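Local coordinates for hypothetical protein TT1465 (Thermus thermophilus, PDB 1WEK) that is of unknown function but belongs to the Rossmann-like SLOG clan, with a parallel beta-sheet flanked by helices, and assembles from several copies of one chain, at residues F25-G28 against F29-S33; Q156-K159 against V160-P164; V177-L180 against A181-R184. All blocks are in the same frame, centred on the assembly; numbering follows the deposited sequence.

Contact 1: F25-G28 against F29-S33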
loop_
_atom_site.group_PDB
_atom_site.type_symbol
_atom_site.label_atom_id
_atom_site.label_comp_id
_atom_site.label_asym_id
_atom_site.label_seq_id
_atom_site.Cartn_x
_atom_site.Cartn_y
_atom_site.Cartn_z
ATOM N N PHE A 25 -8.457 4.711 -9.142
ATOM C CA PHE A 25 -9.274 3.500 -9.083
ATOM C C PHE A 25 -10.137 3.547 -7.821
ATOM O O PHE A 25 -11.354 3.375 -7.874
ATOM C CB PHE A 25 -8.385 2.251 -9.009
ATOM C CG PHE A 25 -8.022 1.675 -10.344
ATOM C CD1 PHE A 25 -6.708 1.288 -10.614
ATOM C CD2 PHE A 25 -8.995 1.503 -11.332
ATOM C CE1 PHE A 25 -6.365 0.737 -11.855
ATOM C CE2 PHE A 25 -8.659 0.954 -12.581
ATOM C CZ PHE A 25 -7.350 0.571 -12.842
ATOM N N VAL A 26 -9.488 3.777 -6.683
ATOM C CA VAL A 26 -10.185 3.829 -5.409
ATOM C C VAL A 26 -11.262 4.902 -5.384
ATOM O O VAL A 26 -12.374 4.665 -4.909
ATOM C CB VAL A 26 -9.195 4.060 -4.239
ATOM C CG1 VAL A 26 -9.960 4.205 -2.931
ATOM C CG2 VAL A 26 -8.247 2.872 -4.127
ATOM N N GLU A 27 -10.933 6.082 -5.890
ATOM C CA GLU A 27 -11.898 7.171 -5.918
ATOM C C GLU A 27 -13.029 6.790 -6.862
ATOM O O GLU A 27 -14.207 6.995 -6.558
ATOM C CB GLU A 27 -11.240 8.461 -6.399
ATOM C CG GLU A 27 -12.153 9.672 -6.269
ATOM C CD GLU A 27 -11.588 10.912 -6.927
ATOM O OE1 GLU A 27 -12.325 11.922 -7.016
ATOM O OE2 GLU A 27 -10.410 10.879 -7.354
ATOM N N GLY A 28 -12.661 6.233 -8.013
ATOM C CA GLY A 28 -13.660 5.815 -8.977
ATOM C C GLY A 28 -14.616 4.786 -8.390
ATOM O O GLY A 28 -15.832 4.885 -8.583
ATOM N N PHE A 29 -14.087 3.802 -7.664
ATOM C CA PHE A 29 -14.955 2.781 -7.083
ATOM C C PHE A 29 -15.894 3.381 -6.027
ATOM O O PHE A 29 -17.090 3.086 -6.018
ATOM C CB PHE A 29 -14.136 1.647 -6.451
ATOM C CG PHE A 29 -13.251 0.897 -7.426
ATOM C CD1 PHE A 29 -13.433 1.017 -8.806
ATOM C CD2 PHE A 29 -12.218 0.084 -6.956
ATOM C CE1 PHE A 29 -12.596 0.343 -9.704
ATOM C CE2 PHE A 29 -11.375 -0.596 -7.845
ATOM C CZ PHE A 29 -11.565 -0.464 -9.227
ATOM N N GLU A 30 -15.343 4.227 -5.154
ATOM C CA GLU A 30 -16.109 4.865 -4.079
ATOM C C GLU A 30 -17.271 5.667 -4.626
ATOM O O GLU A 30 -18.379 5.614 -4.105
ATOM C CB GLU A 30 -15.215 5.798 -3.250
ATOM C CG GLU A 30 -14.059 5.105 -2.535
ATOM C CD GLU A 30 -13.179 6.064 -1.737
ATOM O OE1 GLU A 30 -13.017 7.231 -2.152
ATOM O OE2 GLU A 30 -12.627 5.640 -0.698
ATOM N N THR A 31 -17.006 6.405 -5.690
ATOM C CA THR A 31 -18.014 7.243 -6.313
ATOM C C THR A 31 -19.097 6.459 -7.043
ATOM O O THR A 31 -20.270 6.529 -6.678
ATOM C CB THR A 31 -17.340 8.224 -7.276
ATOM O OG1 THR A 31 -16.408 9.016 -6.537
ATOM C CG2 THR A 31 -18.346 9.128 -7.937
ATOM N N LEU A 32 -18.716 5.698 -8.059
ATOM C CA LEU A 32 -19.702 4.940 -8.825
ATOM C C LEU A 32 -20.457 3.918 -7.987
ATOM O O LEU A 32 -21.617 3.643 -8.263
ATOM C CB LEU A 32 -19.037 4.247 -10.029
ATOM C CG LEU A 32 -18.221 5.154 -10.967
ATOM C CD1 LEU A 32 -17.957 4.451 -12.287
ATOM C CD2 LEU A 32 -18.977 6.453 -11.220
ATOM N N SER A 33 -19.807 3.350 -6.973
ATOM C CA SER A 33 -20.458 2.361 -6.105
ATOM C C SER A 33 -21.642 2.930 -5.333
ATOM O O SER A 33 -22.592 2.211 -5.032
ATOM C CB SER A 33 -19.472 1.786 -5.087
ATOM O OG SER A 33 -18.646 0.814 -5.686
#
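Phe25 meets Phe29 one helical turn later, and the two benzyl groups run side by side, pointing the same way. Their planes are 32° apart, and the approach is oblique, with CD2 of Phe25 3.9 Å from CZ of Phe29. The carbonyl oxygen of Phe25 does double duty: it accepts the amide hydrogen of Phe29 (O to N, 2.8 Å) and lies over one face of the Phe29 ring, off-centre toward the rim. Phe29 CG stands beside its own backbone N (chi1 -61°), which lays the ring across that carbonyl. Both aromatics also pack on helix 121-130, and Arg130 makes a cation-pi contact with Phe29.

Val26 O receives the amide of Glu30 (O to N, 3.0 Å). The Glu30 chain, extended beyond CG, passes this carbonyl and crosses the Val26 side chain, bringing its OE2 3.8 Å from Val26 CG1. That same carboxylate oxygen forms a salt bridge with Arg17 of the third subunit, so the buried charge is answered across an interface.

Glu27 O takes two bonds from a single residue, one from the amide of Thr31 and one from its hydroxyl, OG1 lying 3.0 Å from Glu27 O. The two donors come in from opposite faces of the carbonyl plane. This fixes the threonine rotation, with OG1 beside the backbone N at chi1 -59°.

Gly28 O accepts the amide of Leu32 (O to N, 3.0 Å), and CG of Leu32 settles 3.4 Å from Gly28 O. Four successive i to i+4 bonds are those of a regular alpha-helix, to which the threonine hydroxyl adds a side-chain bond to the preceding turn; this is helix 17-34, which leads into the first strand of the parallel sheet and packs against two neighbouring subunits.

Contact 2: Q156-K159 against V160-P164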
loop_
_atom_site.group_PDB
_atom_site.type_symbol
_atom_site.label_atom_id
_atom_site.label_comp_id
_atom_site.label_asym_id
_atom_site.label_seq_id
_atom_site.Cartn_x
_atom_site.Cartn_y
_atom_site.Cartn_z
ATOM N N GLN A 156 -16.646 -11.340 -25.856
ATOM C CA GLN A 156 -16.282 -12.542 -26.616
ATOM C C GLN A 156 -15.545 -13.589 -25.762
ATOM O O GLN A 156 -15.825 -14.777 -25.854
ATOM C CB GLN A 156 -15.404 -12.150 -27.812
ATOM C CG GLN A 156 -14.771 -13.326 -28.564
ATOM C CD GLN A 156 -13.654 -12.881 -29.481
ATOM O OE1 GLN A 156 -12.719 -12.217 -29.044
ATOM N NE2 GLN A 156 -13.738 -13.244 -30.753
ATOM N N THR A 157 -14.587 -13.144 -24.951
ATOM C CA THR A 157 -13.806 -14.047 -24.105
ATOM C C THR A 157 -14.480 -14.263 -22.752
ATOM O O THR A 157 -13.967 -14.977 -21.900
ATOM C CB THR A 157 -12.390 -13.492 -23.847
ATOM O OG1 THR A 157 -12.482 -12.264 -23.107
ATOM C CG2 THR A 157 -11.667 -13.228 -25.165
ATOM N N GLU A 158 -15.616 -13.610 -22.550
ATOM C CA GLU A 158 -16.394 -13.753 -21.314
ATOM C C GLU A 158 -15.765 -13.301 -19.984
ATOM O O GLU A 158 -16.028 -13.894 -18.940
ATOM C CB GLU A 158 -16.889 -15.204 -21.204
ATOM C CG GLU A 158 -17.884 -15.551 -22.307
ATOM C CD GLU A 158 -18.397 -16.986 -22.266
ATOM O OE1 GLU A 158 -19.333 -17.294 -23.039
ATOM O OE2 GLU A 158 -17.870 -17.809 -21.489
ATOM N N LYS A 159 -14.963 -12.237 -20.018
ATOM C CA LYS A 159 -14.353 -11.716 -18.801
ATOM C C LYS A 159 -15.373 -10.849 -18.034
ATOM O O LYS A 159 -15.184 -10.532 -16.865
ATOM C CB LYS A 159 -13.104 -10.889 -19.134
ATOM C CG LYS A 159 -12.004 -11.652 -19.885
ATOM C CD LYS A 159 -11.178 -12.569 -18.978
ATOM C CE LYS A 159 -10.222 -11.774 -18.091
ATOM N NZ LYS A 159 -9.428 -12.647 -17.185
ATOM N N VAL A 160 -16.462 -10.465 -18.683
ATOM C CA VAL A 160 -17.477 -9.664 -18.012
ATOM C C VAL A 160 -18.831 -10.142 -18.487
ATOM O O VAL A 160 -18.921 -10.761 -19.547
ATOM C CB VAL A 160 -17.317 -8.161 -18.336
ATOM C CG1 VAL A 160 -15.857 -7.756 -18.174
ATOM C CG2 VAL A 160 -17.810 -7.864 -19.732
ATOM N N HIS A 161 -19.883 -9.857 -17.723
ATOM C CA HIS A 161 -21.218 -10.300 -18.113
ATOM C C HIS A 161 -21.631 -9.750 -19.458
ATOM O O HIS A 161 -21.320 -8.609 -19.793
ATOM C CB HIS A 161 -22.269 -9.910 -17.085
ATOM C CG HIS A 161 -23.665 -10.235 -17.518
ATOM N ND1 HIS A 161 -23.998 -11.443 -18.093
ATOM C CD2 HIS A 161 -24.808 -9.511 -17.476
ATOM C CE1 HIS A 161 -25.287 -11.449 -18.387
ATOM N NE2 HIS A 161 -25.801 -10.287 -18.022
ATOM N N ARG A 162 -22.360 -10.567 -20.211
ATOM C CA ARG A 162 -22.805 -10.204 -21.550
ATOM C C ARG A 162 -23.945 -9.174 -21.591
ATOM O O ARG A 162 -25.026 -9.453 -22.121
ATOM C CB ARG A 162 -23.224 -11.475 -22.309
ATOM C CG ARG A 162 -22.859 -11.475 -23.791
ATOM C CD ARG A 162 -21.523 -12.208 -24.088
ATOM N NE ARG A 162 -21.667 -13.665 -24.063
ATOM C CZ ARG A 162 -20.792 -14.535 -24.573
ATOM N NH1 ARG A 162 -19.681 -14.129 -25.166
ATOM N NH2 ARG A 162 -21.039 -15.835 -24.499
ATOM N N PHE A 163 -23.711 -7.983 -21.051
ATOM C CA PHE A 163 -24.745 -6.960 -21.073
ATOM C C PHE A 163 -24.993 -6.508 -22.506
ATOM O O PHE A 163 -24.172 -6.738 -23.379
ATOM C CB PHE A 163 -24.340 -5.774 -20.206
ATOM C CG PHE A 163 -24.202 -6.114 -18.751
ATOM C CD1 PHE A 163 -22.957 -6.416 -18.207
ATOM C CD2 PHE A 163 -25.320 -6.134 -17.919
ATOM C CE1 PHE A 163 -22.820 -6.730 -16.848
ATOM C CE2 PHE A 163 -25.197 -6.445 -16.563
ATOM C CZ PHE A 163 -23.940 -6.744 -16.028
ATOM N N PRO A 164 -26.136 -5.856 -22.769
ATOM C CA PRO A 164 -26.432 -5.402 -24.132
ATOM C C PRO A 164 -25.439 -4.386 -24.718
ATOM O O PRO A 164 -24.963 -3.488 -24.023
ATOM C CB PRO A 164 -27.832 -4.794 -24.007
ATOM C CG PRO A 164 -28.384 -5.372 -22.748
ATOM C CD PRO A 164 -27.210 -5.473 -21.839
#
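Val160 directly follows Lys159 and rests on Leu154 and Leu155 of helix 142-156, while the amine of Lys159 reaches backbone oxygens of Glu101 and Arg119 in the second subunit.

Arg162 carries the main side-chain contact. Bends at chi2 and chi3 turn its chain back toward the preceding helix end, where NH2 forms a salt bridge with OE1 of Glu158 at 2.7 Å. Carboxylate and guanidinium planes stand 73° apart, so the pair does not dock in a flat, two-pronged manner. Glu158 CG lies over one face of the guanidinium, 3.7 Å from NH1. Gln156 O is merely near its edge, 4.0 Å from NH1, which makes a weak hydrogen bond to Leu155 O. The other glutamate oxygen, OE2, bonds to His104 of the second subunit, so this carboxylate joins the loop to a neighbour.

At Phe163 the amide bonds to His161 O, closing an inverse gamma turn centred on Arg162. Helix 142-156 thus ends at Glu158 in a Schellman motif, with positive phi (63°) and two bonds back into its last turn, and the surface loop that holds the gamma turn leads on into strand 165-168 of the parallel sheet.

Contact 3: V177-L180 against A181-R184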
loop_
_atom_site.group_PDB
_atom_site.type_symbol
_atom_site.label_atom_id
_atom_site.label_comp_id
_atom_site.label_asym_id
_atom_site.label_seq_id
_atom_site.Cartn_x
_atom_site.Cartn_y
_atom_site.Cartn_z
ATOM N N VAL A 177 -18.937 -2.996 -39.569
ATOM C CA VAL A 177 -19.623 -4.275 -39.456
ATOM C C VAL A 177 -19.319 -5.174 -40.658
ATOM O O VAL A 177 -19.137 -6.370 -40.498
ATOM C CB VAL A 177 -21.156 -4.104 -39.305
ATOM C CG1 VAL A 177 -21.830 -5.472 -39.368
ATOM C CG2 VAL A 177 -21.497 -3.415 -37.959
ATOM N N ARG A 178 -19.273 -4.614 -41.863
ATOM C CA ARG A 178 -18.952 -5.438 -43.021
ATOM C C ARG A 178 -17.520 -5.986 -42.876
ATOM O O ARG A 178 -17.284 -7.156 -43.124
ATOM C CB ARG A 178 -19.104 -4.649 -44.325
ATOM C CG ARG A 178 -20.528 -4.186 -44.584
ATOM C CD ARG A 178 -20.783 -3.863 -46.053
ATOM N NE ARG A 178 -21.949 -3.000 -46.231
ATOM C CZ ARG A 178 -22.499 -2.704 -47.408
ATOM N NH1 ARG A 178 -21.998 -3.206 -48.531
ATOM N NH2 ARG A 178 -23.548 -1.891 -47.465
ATOM N N TRP A 179 -16.573 -5.153 -42.449
ATOM C CA TRP A 179 -15.199 -5.631 -42.277
ATOM C C TRP A 179 -15.149 -6.727 -41.226
ATOM O O TRP A 179 -14.336 -7.659 -41.318
ATOM C CB TRP A 179 -14.248 -4.505 -41.861
ATOM C CG TRP A 179 -12.812 -4.968 -41.771
ATOM C CD1 TRP A 179 -12.037 -5.456 -42.793
ATOM C CD2 TRP A 179 -11.993 -5.015 -40.595
ATOM N NE1 TRP A 179 -10.788 -5.803 -42.326
ATOM C CE2 TRP A 179 -10.732 -5.542 -40.981
ATOM C CE3 TRP A 179 -12.196 -4.661 -39.254
ATOM C CZ2 TRP A 179 -9.678 -5.724 -40.064
ATOM C CZ3 TRP A 179 -11.139 -4.841 -38.340
ATOM C CH2 TRP A 179 -9.900 -5.368 -38.757
ATOM N N LEU A 180 -16.014 -6.612 -40.223
ATOM C CA LEU A 180 -16.066 -7.604 -39.158
ATOM C C LEU A 180 -16.613 -8.913 -39.721
ATOM O O LEU A 180 -16.168 -10.002 -39.335
ATOM C CB LEU A 180 -16.944 -7.120 -37.994
ATOM C CG LEU A 180 -16.395 -5.925 -37.200
ATOM C CD1 LEU A 180 -17.273 -5.652 -35.973
ATOM C CD2 LEU A 180 -14.986 -6.225 -36.748
ATOM N N ALA A 181 -17.567 -8.795 -40.642
ATOM C CA ALA A 181 -18.166 -9.955 -41.273
ATOM C C ALA A 181 -17.099 -10.678 -42.104
ATOM O O ALA A 181 -17.163 -11.886 -42.276
ATOM C CB ALA A 181 -19.328 -9.529 -42.152
ATOM N N PHE A 182 -16.143 -9.910 -42.618
ATOM C CA PHE A 182 -15.022 -10.416 -43.402
ATOM C C PHE A 182 -14.075 -11.150 -42.433
ATOM O O PHE A 182 -13.494 -12.195 -42.765
ATOM C CB PHE A 182 -14.307 -9.227 -44.062
ATOM C CG PHE A 182 -12.927 -9.550 -44.581
ATOM C CD1 PHE A 182 -12.756 -10.195 -45.802
ATOM C CD2 PHE A 182 -11.796 -9.207 -43.840
ATOM C CE1 PHE A 182 -11.479 -10.490 -46.275
ATOM C CE2 PHE A 182 -10.520 -9.498 -44.305
ATOM C CZ PHE A 182 -10.362 -10.141 -45.526
ATOM N N LEU A 183 -13.909 -10.594 -41.233
ATOM C CA LEU A 183 -13.064 -11.240 -40.244
ATOM C C LEU A 183 -13.722 -12.590 -39.931
ATOM O O LEU A 183 -13.053 -13.563 -39.554
ATOM C CB LEU A 183 -12.936 -10.376 -38.980
ATOM C CG LEU A 183 -12.156 -9.057 -39.118
ATOM C CD1 LEU A 183 -12.025 -8.377 -37.752
ATOM C CD2 LEU A 183 -10.776 -9.324 -39.683
ATOM N N ARG A 184 -15.035 -12.661 -40.120
ATOM C CA ARG A 184 -15.733 -13.905 -39.877
ATOM C C ARG A 184 -15.492 -14.885 -41.035
ATOM O O ARG A 184 -15.213 -16.059 -40.812
ATOM C CB ARG A 184 -17.230 -13.668 -39.700
ATOM C CG ARG A 184 -17.934 -14.847 -39.023
ATOM C CD ARG A 184 -19.354 -14.978 -39.506
ATOM N NE ARG A 184 -20.204 -13.906 -39.025
ATOM C CZ ARG A 184 -21.160 -13.327 -39.743
ATOM N NH1 ARG A 184 -21.391 -13.714 -40.991
ATOM N NH2 ARG A 184 -21.895 -12.365 -39.202
#
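Leu183 lays its two methyl groups over one face of the Trp179 indole. CD1 makes a CH-pi contact 3.9 Å from the centroid of the six-membered ring, 18° off the normal, while CD2 lies 3.8 Å from Trp179 CZ2. The same CD1 touches Leu180 CD2 at 3.8 Å, so one methyl meets both the indole face and a second leucine. Trp179 CG anti to the backbone N (chi1 -176°) swings the indole alongside the following turn. Phe182 lies to the same side of the indole, at its pyrrole end: its CD2 is 3.9 Å from Trp179 CD1, and its ring is nearly parallel to the pyrrole ring but slid apart, with little overlap.

All of this lies on helix 170-185, the connecting helix of a beta-alpha-beta unit between strands 165-168 and 198-200. Backbone amides of Ala181, Phe182, Leu183 and Arg184 each bond four residues back, Ala181 N reaching Val177 O at 2.9 Å; Phe182 N adds a weak bond to Trp179 O.

Farther out, the aromatics meet the second subunit. Phe182 packs edge-to-face with its Tyr172, whose backbone oxygen accepts the indole NE1 hydrogen of Trp179. At the exposed side of the helix, Arg178 forms a salt bridge through NE with Glu174, one turn earlier.

The three contacts follow one another along the chain; none nests within or crosses another. Contact 1 spans successive turns of helix 17-34, just ahead of strand 39-43 in the middle of the sheet. Contact 2 folds the connection between helix 142-156 and strand 165-168 back on itself, and is the one of the three that closes a loop. Contact 3 comes a little later, on the helix between strands 165-168 and 198-200, so contacts 2 and 3 serve neighbouring crossovers near one sheet edge. Their centres are about 20 Å apart, whereas contacts 1 and 3 lie on opposite sides of the chain's centre, about 37 Å apart between centres. Each also touches the second subunit.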